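Local coordinates for protein prolyl 4-hydroxylase (Paramecium bursaria Chlorella virus 1, PDB 5C5T) that probably hydroxylates proline residues in collagen-like substrates as a viral prolyl hydroxylase that depends on iron and 2-oxoglutarate, at residues Tyr38-Gly43 with Lys185-Phe190; Ile58-Ile63 with Glu86-Met91; Tyr119-Val124 with Gln222-Val227; Tyr136-Gly141 with Thr205-Leu210. All coordinates share one frame; numbering follows the deposited sequence.

Interaction 1 of 4, residues Tyr38-Gly43 with Lys185-Phe190; sequences YEKIDG and KGTSIF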
# COMPACT_ATOMS: atom_id res chain seq x y z
N TYR A 38 9.53 -5.53 -4.78
CA TYR A 38 9.14 -4.21 -4.25
C TYR A 38 10.10 -3.16 -4.78
O TYR A 38 11.22 -3.51 -5.19
CB TYR A 38 9.14 -4.17 -2.71
CG TYR A 38 10.52 -4.41 -2.15
CD1 TYR A 38 11.44 -3.40 -2.09
CD2 TYR A 38 10.89 -5.67 -1.75
CE1 TYR A 38 12.73 -3.64 -1.61
CE2 TYR A 38 12.17 -5.93 -1.25
CZ TYR A 38 13.09 -4.90 -1.18
OH TYR A 38 14.38 -5.22 -0.71
N GLU A 39 9.62 -1.93 -4.87
CA GLU A 39 10.42 -0.75 -5.18
C GLU A 39 9.97 0.36 -4.27
O GLU A 39 8.75 0.58 -4.04
CB GLU A 39 10.26 -0.35 -6.64
CG GLU A 39 10.71 -1.41 -7.60
CD GLU A 39 10.54 -1.02 -9.05
OE1 GLU A 39 11.11 0.00 -9.49
OE2 GLU A 39 9.88 -1.76 -9.78
N LYS A 40 10.95 1.16 -3.83
CA LYS A 40 10.69 2.29 -2.96
C LYS A 40 10.94 3.57 -3.72
O LYS A 40 11.95 3.67 -4.42
CB LYS A 40 11.59 2.22 -1.69
CG LYS A 40 11.41 3.39 -0.66
CD LYS A 40 12.35 3.29 0.52
CE LYS A 40 13.65 3.98 0.23
NZ LYS A 40 14.47 4.01 1.47
N ILE A 41 10.02 4.53 -3.62
CA ILE A 41 10.17 5.81 -4.28
C ILE A 41 10.09 6.94 -3.26
O ILE A 41 9.03 7.21 -2.73
CB ILE A 41 9.12 6.00 -5.35
CG1 ILE A 41 9.07 4.80 -6.32
CG2 ILE A 41 9.36 7.33 -6.12
CD1 ILE A 41 7.75 4.78 -7.14
N ASP A 42 11.20 7.63 -2.99
CA ASP A 42 11.12 8.80 -2.12
C ASP A 42 10.48 10.00 -2.86
O ASP A 42 10.67 10.14 -4.06
CB ASP A 42 12.50 9.17 -1.63
CG ASP A 42 13.03 8.19 -0.63
OD1 ASP A 42 12.26 7.69 0.24
OD2 ASP A 42 14.23 7.91 -0.70
N GLY A 43 9.76 10.85 -2.13
CA GLY A 43 9.12 12.01 -2.69
C GLY A 43 8.03 11.76 -3.70
O GLY A 43 7.74 12.62 -4.54
N LYS A 185 7.57 10.44 5.36
CA LYS A 185 6.54 11.24 4.72
C LYS A 185 6.83 11.43 3.26
O LYS A 185 7.93 11.88 2.85
CB LYS A 185 6.42 12.60 5.43
CG LYS A 185 5.22 13.41 5.02
CD LYS A 185 5.23 14.75 5.75
CE LYS A 185 3.89 15.38 5.82
NZ LYS A 185 3.18 14.83 7.01
N GLY A 186 5.85 11.02 2.44
CA GLY A 186 5.92 11.18 1.03
C GLY A 186 6.47 10.03 0.23
O GLY A 186 6.37 10.07 -0.99
N THR A 187 7.11 9.08 0.90
CA THR A 187 7.71 7.91 0.27
C THR A 187 6.65 6.89 -0.06
O THR A 187 5.75 6.67 0.73
CB THR A 187 8.75 7.27 1.19
OG1 THR A 187 9.87 8.18 1.41
CG2 THR A 187 9.27 5.95 0.69
N SER A 188 6.77 6.29 -1.23
CA SER A 188 5.90 5.16 -1.59
C SER A 188 6.69 3.85 -1.61
O SER A 188 7.91 3.82 -1.88
CB SER A 188 5.21 5.36 -2.97
OG SER A 188 6.17 5.44 -4.02
N ILE A 189 5.96 2.76 -1.34
CA ILE A 189 6.45 1.41 -1.55
C ILE A 189 5.47 0.75 -2.49
O ILE A 189 4.28 0.68 -2.20
CB ILE A 189 6.58 0.56 -0.27
CG1 ILE A 189 7.51 1.18 0.77
CG2 ILE A 189 7.09 -0.80 -0.62
CD1 ILE A 189 8.98 1.29 0.33
N PHE A 190 5.98 0.30 -3.62
CA PHE A 190 5.24 -0.55 -4.57
C PHE A 190 5.63 -2.04 -4.37
O PHE A 190 6.82 -2.38 -4.30
CB PHE A 190 5.52 -0.13 -6.02
CG PHE A 190 4.90 -1.03 -7.04
CD1 PHE A 190 3.60 -0.82 -7.45
CD2 PHE A 190 5.58 -2.11 -7.54
CE1 PHE A 190 3.00 -1.64 -8.39
CE2 PHE A 190 4.99 -2.97 -8.48
CZ PHE A 190 3.70 -2.73 -8.89
O HOH W 1 9.67 10.97 0.88
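Lys40 lays the start of its side chain against the end of Ile189. Its CG stands opposite the backbone N (chi1 -180°), which sends the chain over its neighbour, and CG lies 3.4 Å from Ile189 CD1, tighter than usual for two carbons. Thr187 CG2, just before the strand, touches the same Lys40 CG at 3.6 Å. The long methylene run suits an exposed edge strand: it packs where it starts, then bends at chi3 and carries the ammonium group away. Ile189, a branched residue suited to a buried strand, brings its CD1 up to these methylenes. On the other face Ser188 OG, placed between its backbone N and carbonyl carbon (chi1 63°), abuts Ile41 CB at 3.3 Å; this buried hydroxyl has no polar partner in the model. Strand 38-41 is an edge strand of the larger antiparallel sheet, which carries one half of the double-stranded beta-helix fold, and strand 188-192 is its inner neighbour. Two hydrogen-bonded pairs, Glu39 with Phe190 and Ile41 with Ser188, join them; the bond from Ile41 N to Ser188 O measures 2.8 Å. Phe190 adds its bulk to the buried side, where Phe108 of helix 96-109 meets its ring, while the carboxylate of Glu39 turns to a salt bridge with Lys112. Past the strand, Asp42 and Thr187 run alongside each other in the same direction. Thr187 OG1 donates to the anti lone pair of Asp42 OD1 over 2.7 Å, and accepts from a water that also links Gly43 N and Lys185 O. Gly43 and Gly186 both have positive phi, which glycine adopts readily, where the strand pairing ends.

Interaction 2 of 4, residues Ile58-Ile63 with Glu86-Met91; sequences IKKGLI and EQTWFM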
# COMPACT_ATOMS: atom_id res chain seq x y z
N ILE A 58 -9.23 12.95 7.99
CA ILE A 58 -9.73 13.29 9.33
C ILE A 58 -11.15 13.84 9.20
O ILE A 58 -12.03 13.47 9.99
CB ILE A 58 -8.77 14.27 10.01
CG1 ILE A 58 -7.47 13.55 10.41
CG2 ILE A 58 -9.41 14.91 11.27
CD1 ILE A 58 -6.36 14.52 10.83
N LYS A 59 -11.39 14.70 8.21
CA LYS A 59 -12.74 15.25 8.01
C LYS A 59 -13.79 14.17 7.68
O LYS A 59 -14.98 14.39 7.93
CB LYS A 59 -12.72 16.35 6.93
CG LYS A 59 -12.08 17.66 7.44
CD LYS A 59 -12.53 18.87 6.62
CE LYS A 59 -11.89 20.18 7.12
NZ LYS A 59 -10.63 20.48 6.38
N LYS A 60 -13.34 13.02 7.17
CA LYS A 60 -14.21 11.87 6.89
C LYS A 60 -14.36 10.91 8.06
O LYS A 60 -15.03 9.87 7.93
CB LYS A 60 -13.69 11.12 5.66
CG LYS A 60 -13.86 11.89 4.39
CD LYS A 60 -12.86 11.45 3.31
CE LYS A 60 -13.00 10.00 2.83
NZ LYS A 60 -14.22 9.77 2.04
N GLY A 61 -13.71 11.22 9.19
CA GLY A 61 -13.90 10.47 10.41
C GLY A 61 -12.75 9.55 10.78
O GLY A 61 -12.93 8.69 11.66
N LEU A 62 -11.59 9.72 10.15
CA LEU A 62 -10.49 8.74 10.34
C LEU A 62 -10.19 8.48 11.81
O LEU A 62 -9.92 7.34 12.17
CB LEU A 62 -9.20 9.19 9.64
CG LEU A 62 -7.95 8.33 9.78
CD1 LEU A 62 -8.20 6.98 9.14
CD2 LEU A 62 -6.72 9.01 9.17
N ILE A 63 -10.24 9.51 12.65
CA ILE A 63 -9.82 9.31 14.04
C ILE A 63 -11.00 8.85 14.91
O ILE A 63 -11.92 9.60 15.18
CB ILE A 63 -9.16 10.59 14.58
CG1 ILE A 63 -7.86 10.84 13.81
CG2 ILE A 63 -8.82 10.43 16.06
CD1 ILE A 63 -7.18 12.13 14.14
N GLU A 86 -7.54 2.19 12.08
CA GLU A 86 -8.76 2.90 11.64
C GLU A 86 -8.59 3.14 10.15
O GLU A 86 -7.46 3.29 9.71
CB GLU A 86 -8.89 4.22 12.39
CG GLU A 86 -9.14 4.06 13.87
CD GLU A 86 -7.91 3.62 14.63
OE1 GLU A 86 -6.83 4.27 14.51
OE2 GLU A 86 -8.04 2.60 15.35
N GLN A 87 -9.68 3.09 9.39
CA GLN A 87 -9.63 3.30 7.94
C GLN A 87 -10.75 4.17 7.37
O GLN A 87 -11.87 4.21 7.90
CB GLN A 87 -9.68 1.97 7.20
CG GLN A 87 -8.61 0.97 7.64
CD GLN A 87 -9.22 -0.11 8.48
OE1 GLN A 87 -10.24 -0.68 8.11
NE2 GLN A 87 -8.63 -0.37 9.64
N THR A 88 -10.47 4.84 6.26
CA THR A 88 -11.53 5.42 5.46
C THR A 88 -11.24 5.25 3.97
O THR A 88 -10.10 4.94 3.59
CB THR A 88 -11.76 6.90 5.83
OG1 THR A 88 -12.93 7.39 5.19
CG2 THR A 88 -10.54 7.80 5.48
N TRP A 89 -12.28 5.35 3.16
CA TRP A 89 -12.19 5.20 1.70
C TRP A 89 -12.55 6.46 0.93
O TRP A 89 -13.48 7.15 1.29
CB TRP A 89 -13.11 4.10 1.19
CG TRP A 89 -12.82 2.74 1.75
CD1 TRP A 89 -13.40 2.17 2.84
CD2 TRP A 89 -11.94 1.73 1.18
NE1 TRP A 89 -12.94 0.88 3.01
CE2 TRP A 89 -12.02 0.59 2.02
CE3 TRP A 89 -11.11 1.67 0.07
CZ2 TRP A 89 -11.28 -0.57 1.78
CZ3 TRP A 89 -10.36 0.51 -0.17
CH2 TRP A 89 -10.47 -0.59 0.67
N PHE A 90 -11.87 6.68 -0.20
CA PHE A 90 -12.12 7.82 -1.08
C PHE A 90 -12.74 7.34 -2.38
O PHE A 90 -12.30 6.32 -2.97
CB PHE A 90 -10.82 8.57 -1.37
CG PHE A 90 -10.32 9.40 -0.22
CD1 PHE A 90 -9.65 8.81 0.80
CD2 PHE A 90 -10.56 10.76 -0.15
CE1 PHE A 90 -9.22 9.53 1.89
CE2 PHE A 90 -10.09 11.51 0.94
CZ PHE A 90 -9.42 10.88 1.97
N MET A 91 -13.80 8.04 -2.80
CA MET A 91 -14.39 7.83 -4.10
C MET A 91 -13.46 8.32 -5.20
O MET A 91 -12.62 9.19 -4.95
CB MET A 91 -15.73 8.54 -4.21
CG MET A 91 -16.76 8.09 -3.17
SD MET A 91 -17.24 6.37 -3.34
CE MET A 91 -16.39 5.56 -2.03
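Lys60 spreads its side chain over one face of the Phe90 ring, with CE above the ring centre, 3.7 Å from the centroid and 8° off the normal. Bends at chi3 (64°) and chi4 (69°) fold the chain so that NZ stays over the same face, in a cation-pi contact at 4.5 Å from the centroid, while reaching Trp89 O. That hydrogen bond, from Lys60 NZ to Trp89 O, is 2.8 Å long, its donor tilted from the carbonyl plane. Lysine suits the place because its methylenes can cover an aromatic face and its ammonium group can still be paired, here also with Glu94 in a salt bridge. Thr88 crosses the chain at about a right angle, its OG1 3.5 Å from Lys60 CE. Farther along, Leu62 turns CD1 toward the backbone of Glu86, and Leu62 O lies 3.3 Å from Glu86 CB. Glu86 OE2 is hydrogen-bonded to Gln133. Thr88 and Phe90 also pack on Ala57, and so meet both helix 47-59 and the turn that follows it. There Gly61, with positive phi, closes the helix in a Schellman motif, which brings Leu62 beside the edge strand 86-89 of the larger sheet.

Interaction 3 of 4, residues Tyr119-Val124 with Gln222-Val227; sequences YNFEDV and QWIRAV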
# COMPACT_ATOMS: atom_id res chain seq x y z
N TYR A 119 -5.62 -3.55 -16.09
CA TYR A 119 -5.96 -3.53 -14.68
C TYR A 119 -6.98 -2.46 -14.35
O TYR A 119 -7.31 -1.62 -15.21
CB TYR A 119 -4.70 -3.31 -13.83
CG TYR A 119 -4.03 -2.02 -14.14
CD1 TYR A 119 -3.10 -1.94 -15.17
CD2 TYR A 119 -4.33 -0.88 -13.45
CE1 TYR A 119 -2.48 -0.75 -15.45
CE2 TYR A 119 -3.73 0.30 -13.74
CZ TYR A 119 -2.80 0.35 -14.73
OH TYR A 119 -2.18 1.54 -15.01
N ASN A 120 -7.49 -2.51 -13.11
CA ASN A 120 -8.33 -1.48 -12.53
C ASN A 120 -7.72 -0.96 -11.26
O ASN A 120 -7.04 -1.71 -10.54
CB ASN A 120 -9.72 -2.00 -12.18
CG ASN A 120 -10.53 -2.34 -13.36
OD1 ASN A 120 -11.08 -3.45 -13.46
ND2 ASN A 120 -10.65 -1.39 -14.28
N PHE A 121 -7.97 0.31 -10.94
CA PHE A 121 -7.65 0.88 -9.64
C PHE A 121 -8.81 0.70 -8.65
O PHE A 121 -9.96 1.19 -8.89
CB PHE A 121 -7.37 2.37 -9.73
CG PHE A 121 -6.04 2.74 -10.36
CD1 PHE A 121 -4.88 2.09 -10.03
CD2 PHE A 121 -5.97 3.77 -11.27
CE1 PHE A 121 -3.65 2.49 -10.62
CE2 PHE A 121 -4.77 4.16 -11.84
CZ PHE A 121 -3.63 3.51 -11.52
N GLU A 122 -8.54 0.10 -7.50
CA GLU A 122 -9.47 0.16 -6.37
C GLU A 122 -9.61 1.59 -5.83
O GLU A 122 -8.70 2.42 -6.00
CB GLU A 122 -8.95 -0.78 -5.26
CG GLU A 122 -9.92 -1.09 -4.14
CD GLU A 122 -9.61 -2.41 -3.42
OE1 GLU A 122 -8.74 -3.17 -3.88
OE2 GLU A 122 -10.33 -2.70 -2.43
N ASP A 123 -10.73 1.92 -5.20
CA ASP A 123 -10.81 3.16 -4.43
C ASP A 123 -9.65 3.21 -3.43
O ASP A 123 -9.34 2.22 -2.78
CB ASP A 123 -12.11 3.25 -3.66
CG ASP A 123 -13.32 3.43 -4.56
OD1 ASP A 123 -13.16 3.63 -5.77
OD2 ASP A 123 -14.44 3.36 -4.01
N VAL A 124 -9.06 4.39 -3.22
CA VAL A 124 -7.95 4.51 -2.29
C VAL A 124 -8.47 4.46 -0.83
O VAL A 124 -9.51 5.05 -0.50
CB VAL A 124 -7.18 5.82 -2.56
CG1 VAL A 124 -6.21 6.16 -1.46
CG2 VAL A 124 -6.46 5.75 -3.90
N GLN A 222 -3.16 2.22 -2.48
CA GLN A 222 -3.72 2.10 -3.86
C GLN A 222 -3.54 0.66 -4.34
O GLN A 222 -2.45 0.26 -4.68
CB GLN A 222 -3.05 3.07 -4.82
CG GLN A 222 -3.52 2.91 -6.26
CD GLN A 222 -5.01 3.21 -6.46
OE1 GLN A 222 -5.41 4.36 -6.58
NE2 GLN A 222 -5.83 2.17 -6.40
N TRP A 223 -4.60 -0.12 -4.32
CA TRP A 223 -4.55 -1.49 -4.82
C TRP A 223 -4.90 -1.51 -6.32
O TRP A 223 -5.69 -0.73 -6.81
CB TRP A 223 -5.45 -2.45 -3.96
CG TRP A 223 -4.86 -2.74 -2.59
CD1 TRP A 223 -3.71 -3.43 -2.35
CD2 TRP A 223 -5.37 -2.35 -1.31
NE1 TRP A 223 -3.47 -3.48 -1.00
CE2 TRP A 223 -4.48 -2.82 -0.34
CE3 TRP A 223 -6.50 -1.61 -0.88
CZ2 TRP A 223 -4.65 -2.60 1.05
CZ3 TRP A 223 -6.68 -1.40 0.50
CH2 TRP A 223 -5.75 -1.88 1.45
N ILE A 224 -4.25 -2.44 -7.00
CA ILE A 224 -4.30 -2.68 -8.44
C ILE A 224 -4.91 -4.08 -8.64
O ILE A 224 -4.37 -5.08 -8.13
CB ILE A 224 -2.87 -2.56 -9.03
CG1 ILE A 224 -2.33 -1.15 -8.68
CG2 ILE A 224 -2.85 -2.80 -10.58
CD1 ILE A 224 -0.85 -1.07 -8.50
N ARG A 225 -6.04 -4.13 -9.31
CA ARG A 225 -6.79 -5.34 -9.53
C ARG A 225 -6.86 -5.88 -10.96
O ARG A 225 -6.90 -5.13 -11.93
CB ARG A 225 -8.24 -5.13 -9.08
CG ARG A 225 -8.37 -5.09 -7.58
CD ARG A 225 -9.78 -5.31 -7.21
NE ARG A 225 -9.98 -5.15 -5.80
CZ ARG A 225 -10.31 -6.12 -4.95
NH1 ARG A 225 -10.45 -7.37 -5.36
NH2 ARG A 225 -10.49 -5.81 -3.67
N ALA A 226 -6.85 -7.20 -11.08
CA ALA A 226 -7.15 -7.86 -12.34
C ALA A 226 -8.57 -7.50 -12.83
O ALA A 226 -9.45 -7.16 -12.03
CB ALA A 226 -7.00 -9.40 -12.19
N VAL A 227 -8.79 -7.63 -14.14
CA VAL A 227 -10.05 -7.24 -14.81
C VAL A 227 -10.85 -8.47 -15.20
O VAL A 227 -10.27 -9.38 -15.80
CB VAL A 227 -9.78 -6.37 -16.05
CG1 VAL A 227 -11.04 -6.18 -16.90
CG2 VAL A 227 -9.21 -5.03 -15.63
O HOH W 2 -11.20 -5.43 -11.08
O HOH W 3 -6.88 0.91 -3.04
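Glu122 has CG opposite its backbone N (chi1 -167°) and runs out extended, while Arg225, extended from CG to NE, crosses it obliquely, and their charged ends meet in a salt bridge. Glu122 OE1 lies 3.0 Å from Arg225 NE, which approaches from above the carboxylate plane. The carboxylate and guanidinium planes are 47° apart, and the bonds from NH2 to OE1 and OE2 are weak. OE1 also bridges to Arg153, so one acid probably offsets two neighbouring arginines; Arg225 NH1 donates separately to Asp151 O. Gln222, bent at chi2 (64°), reaches back across the chain. Its NE2 donates to Glu122 O at 2.9 Å and, within its own strand, to Trp223 O, while its OE1 is hydrogen-bonded to Gln102 of helix 96-109. Glu122 N meets that same Trp223 O from the opposite face of its plane, leaving a buried carbonyl gripped by two donors. These residues belong to strands 120-129 and 217-225, neighbours in the larger antiparallel sheet of the double-stranded beta-helix fold. Their regular pairing is short: Asn120 and Arg225 exchange backbone bonds of 2.9 Å (Asn120 N to Arg225 O, and Arg225 N to Asn120 O), after which Gln222's amide takes over part of the linking. On the side facing helix 96-109, Tyr119 CD2 packs on Ile224 CG2 at 3.8 Å, and the Phe121 side chain crosses that of Gln222 at about a right angle, their planes only partly turned apart. Trp223 belongs to the 2-oxoglutarate pocket. Its backbone N is joined through a water to Asp123 O.

Interaction 4 of 4, residues Tyr136-Gly141 with Thr205-Leu210; sequences YHHYDG and TLHAGL. With ZN (zinc ion), chain D; AKG (2-oxoglutaric acid), chain C.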
# COMPACT_ATOMS: atom_id res chain seq x y z
N TYR A 136 -0.95 -7.49 11.58
CA TYR A 136 -0.25 -8.79 11.54
C TYR A 136 0.03 -9.29 10.13
O TYR A 136 -0.71 -8.97 9.22
CB TYR A 136 -1.08 -9.85 12.25
CG TYR A 136 -0.42 -11.19 12.46
CD1 TYR A 136 0.58 -11.36 13.41
CD2 TYR A 136 -0.84 -12.30 11.73
CE1 TYR A 136 1.18 -12.60 13.60
CE2 TYR A 136 -0.25 -13.55 11.93
CZ TYR A 136 0.75 -13.69 12.87
OH TYR A 136 1.35 -14.92 13.10
N HIS A 137 1.09 -10.09 9.94
CA HIS A 137 1.48 -10.47 8.58
C HIS A 137 0.38 -11.16 7.78
O HIS A 137 -0.38 -11.97 8.27
CB HIS A 137 2.76 -11.32 8.57
CG HIS A 137 2.72 -12.57 9.38
ND1 HIS A 137 2.04 -13.70 8.99
CD2 HIS A 137 3.33 -12.88 10.56
CE1 HIS A 137 2.22 -14.65 9.90
NE2 HIS A 137 3.01 -14.18 10.84
N HIS A 138 0.31 -10.77 6.52
CA HIS A 138 -0.73 -11.23 5.63
C HIS A 138 -0.27 -11.04 4.19
O HIS A 138 0.78 -10.43 3.90
CB HIS A 138 -2.01 -10.43 5.89
CG HIS A 138 -1.82 -8.98 5.66
ND1 HIS A 138 -1.21 -8.13 6.56
CD2 HIS A 138 -2.14 -8.23 4.59
CE1 HIS A 138 -1.13 -6.92 6.03
NE2 HIS A 138 -1.68 -6.95 4.83
N TYR A 139 -1.07 -11.57 3.26
CA TYR A 139 -0.99 -11.19 1.84
C TYR A 139 -2.14 -10.24 1.47
O TYR A 139 -3.21 -10.31 2.05
CB TYR A 139 -1.07 -12.41 0.94
CG TYR A 139 -0.18 -13.56 1.40
CD1 TYR A 139 1.18 -13.54 1.15
CD2 TYR A 139 -0.72 -14.69 2.02
CE1 TYR A 139 1.97 -14.57 1.49
CE2 TYR A 139 0.10 -15.73 2.41
CZ TYR A 139 1.44 -15.65 2.14
OH TYR A 139 2.29 -16.67 2.47
N ASP A 140 -1.94 -9.40 0.46
CA ASP A 140 -2.99 -8.45 0.07
C ASP A 140 -4.00 -9.05 -0.94
O ASP A 140 -4.96 -8.39 -1.30
CB ASP A 140 -2.37 -7.16 -0.50
CG ASP A 140 -1.90 -6.19 0.59
OD1 ASP A 140 -2.10 -6.46 1.80
OD2 ASP A 140 -1.34 -5.11 0.22
N GLY A 141 -3.79 -10.29 -1.32
CA GLY A 141 -4.73 -10.97 -2.19
C GLY A 141 -5.18 -12.27 -1.57
O GLY A 141 -4.75 -12.66 -0.49
N THR A 205 5.90 -11.76 -0.88
CA THR A 205 5.54 -10.44 -0.37
C THR A 205 4.52 -10.49 0.73
O THR A 205 3.81 -9.51 0.94
CB THR A 205 5.04 -9.52 -1.52
OG1 THR A 205 3.96 -10.16 -2.21
CG2 THR A 205 6.15 -9.25 -2.48
N LEU A 206 4.54 -11.60 1.49
CA LEU A 206 4.01 -11.60 2.86
C LEU A 206 4.52 -10.34 3.56
O LEU A 206 5.69 -10.04 3.53
CB LEU A 206 4.46 -12.85 3.61
CG LEU A 206 4.06 -13.05 5.08
CD1 LEU A 206 2.57 -13.35 5.11
CD2 LEU A 206 4.88 -14.19 5.71
N HIS A 207 3.62 -9.58 4.15
CA HIS A 207 4.07 -8.34 4.81
C HIS A 207 3.21 -7.99 6.03
O HIS A 207 2.11 -8.54 6.22
CB HIS A 207 4.09 -7.20 3.77
CG HIS A 207 2.73 -6.89 3.23
ND1 HIS A 207 2.10 -7.71 2.32
CD2 HIS A 207 1.83 -5.93 3.55
CE1 HIS A 207 0.90 -7.23 2.06
NE2 HIS A 207 0.69 -6.18 2.83
N ALA A 208 3.72 -7.06 6.83
CA ALA A 208 3.06 -6.61 8.04
C ALA A 208 3.36 -5.16 8.30
O ALA A 208 4.37 -4.64 7.83
CB ALA A 208 3.53 -7.43 9.22
N GLY A 209 2.46 -4.48 9.00
CA GLY A 209 2.80 -3.20 9.58
C GLY A 209 3.14 -3.45 11.05
O GLY A 209 2.28 -3.91 11.80
N LEU A 210 4.37 -3.18 11.45
CA LEU A 210 4.81 -3.45 12.82
C LEU A 210 4.23 -2.46 13.82
O LEU A 210 3.77 -1.36 13.48
CB LEU A 210 6.34 -3.45 12.87
CG LEU A 210 7.06 -4.48 11.99
CD1 LEU A 210 8.54 -4.49 12.29
CD2 LEU A 210 6.48 -5.88 12.18
ZN ZN D . -1.23 -5.53 3.36
C1 AKG C . -2.16 -3.01 4.30
O1 AKG C . -2.92 -2.05 4.62
O2 AKG C . -2.63 -3.95 3.60
C2 AKG C . -0.76 -3.08 4.86
O5 AKG C . -0.19 -4.13 4.78
C3 AKG C . -0.13 -1.84 5.51
C4 AKG C . 1.30 -2.07 5.90
C5 AKG C . 1.81 -1.03 6.86
O3 AKG C . 1.00 -0.40 7.60
O4 AKG C . 3.05 -0.78 6.90
O HOH W 4 0.95 -9.59 -0.54
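Segments 136-141 and 205-210 run antiparallel, and the pair His138-His207 exchanges backbone bonds, His138 N to His207 O at 2.9 Å and His207 N to His138 O at 3.0 Å. Because the two histidines are paired on one face, both rings lean to the same metal. Each has CG between its backbone N and carbonyl carbon (chi1 60° in His138, 64° in His207), which swings the imidazole inward; the rings, with planes 61° apart, point NE2 at the zinc ion. Their other nitrogens are fixed behind: His138 ND1 donates to Tyr136 O and His207 ND1 to Thr205 O, each partner near the ring plane, which sets the rotation of the ring and leaves NE2 to bind metal. Asp140 OD1 completes the protein's share at 2.0 Å from the zinc. This His-X-Asp...His facial triad is the metal site of 2-oxoglutarate oxygenases, where iron normally sits; here zinc takes its place. The remaining ligands are the carboxylate O2 and the keto O5 of the bound 2-oxoglutarate, which chelates the ion. Bonds from Thr156 and Trp223 to Asp140 OD2 fix the carboxylate. Gly209, lacking a side chain, lets the cosubstrate lie close, its CA 3.6 Å from C5 of 2-oxoglutarate. Outside the site, Leu206 CD1 lies over a face of the Tyr139 ring, 4.1 Å from its centroid.

Overall arrangement
Interactions 1, 2 and 3 all reach the larger sheet, 1 at one edge strand and 2 at the other; strand 120-129 of interaction 3 adjoins strand 86-89 of interaction 2. Interaction 4 belongs to the smaller sheet that faces the metal. Phe90 N of interaction 2 probably bonds to Val124 O of interaction 3, while Phe190 packs on Ile224 between interactions 1 and 3. Trp223 NE1 of interaction 3 reaches Asp140 OD2, tying the larger sheet to the active site. Interaction 2 lies farthest out, its centre about 16 Å from that of the chain against 10 to 11 Å for the others. Backbone ladders dominate 1, a lysine over an aromatic ring 2, salt bridge and amide 3, and metal coordination 4.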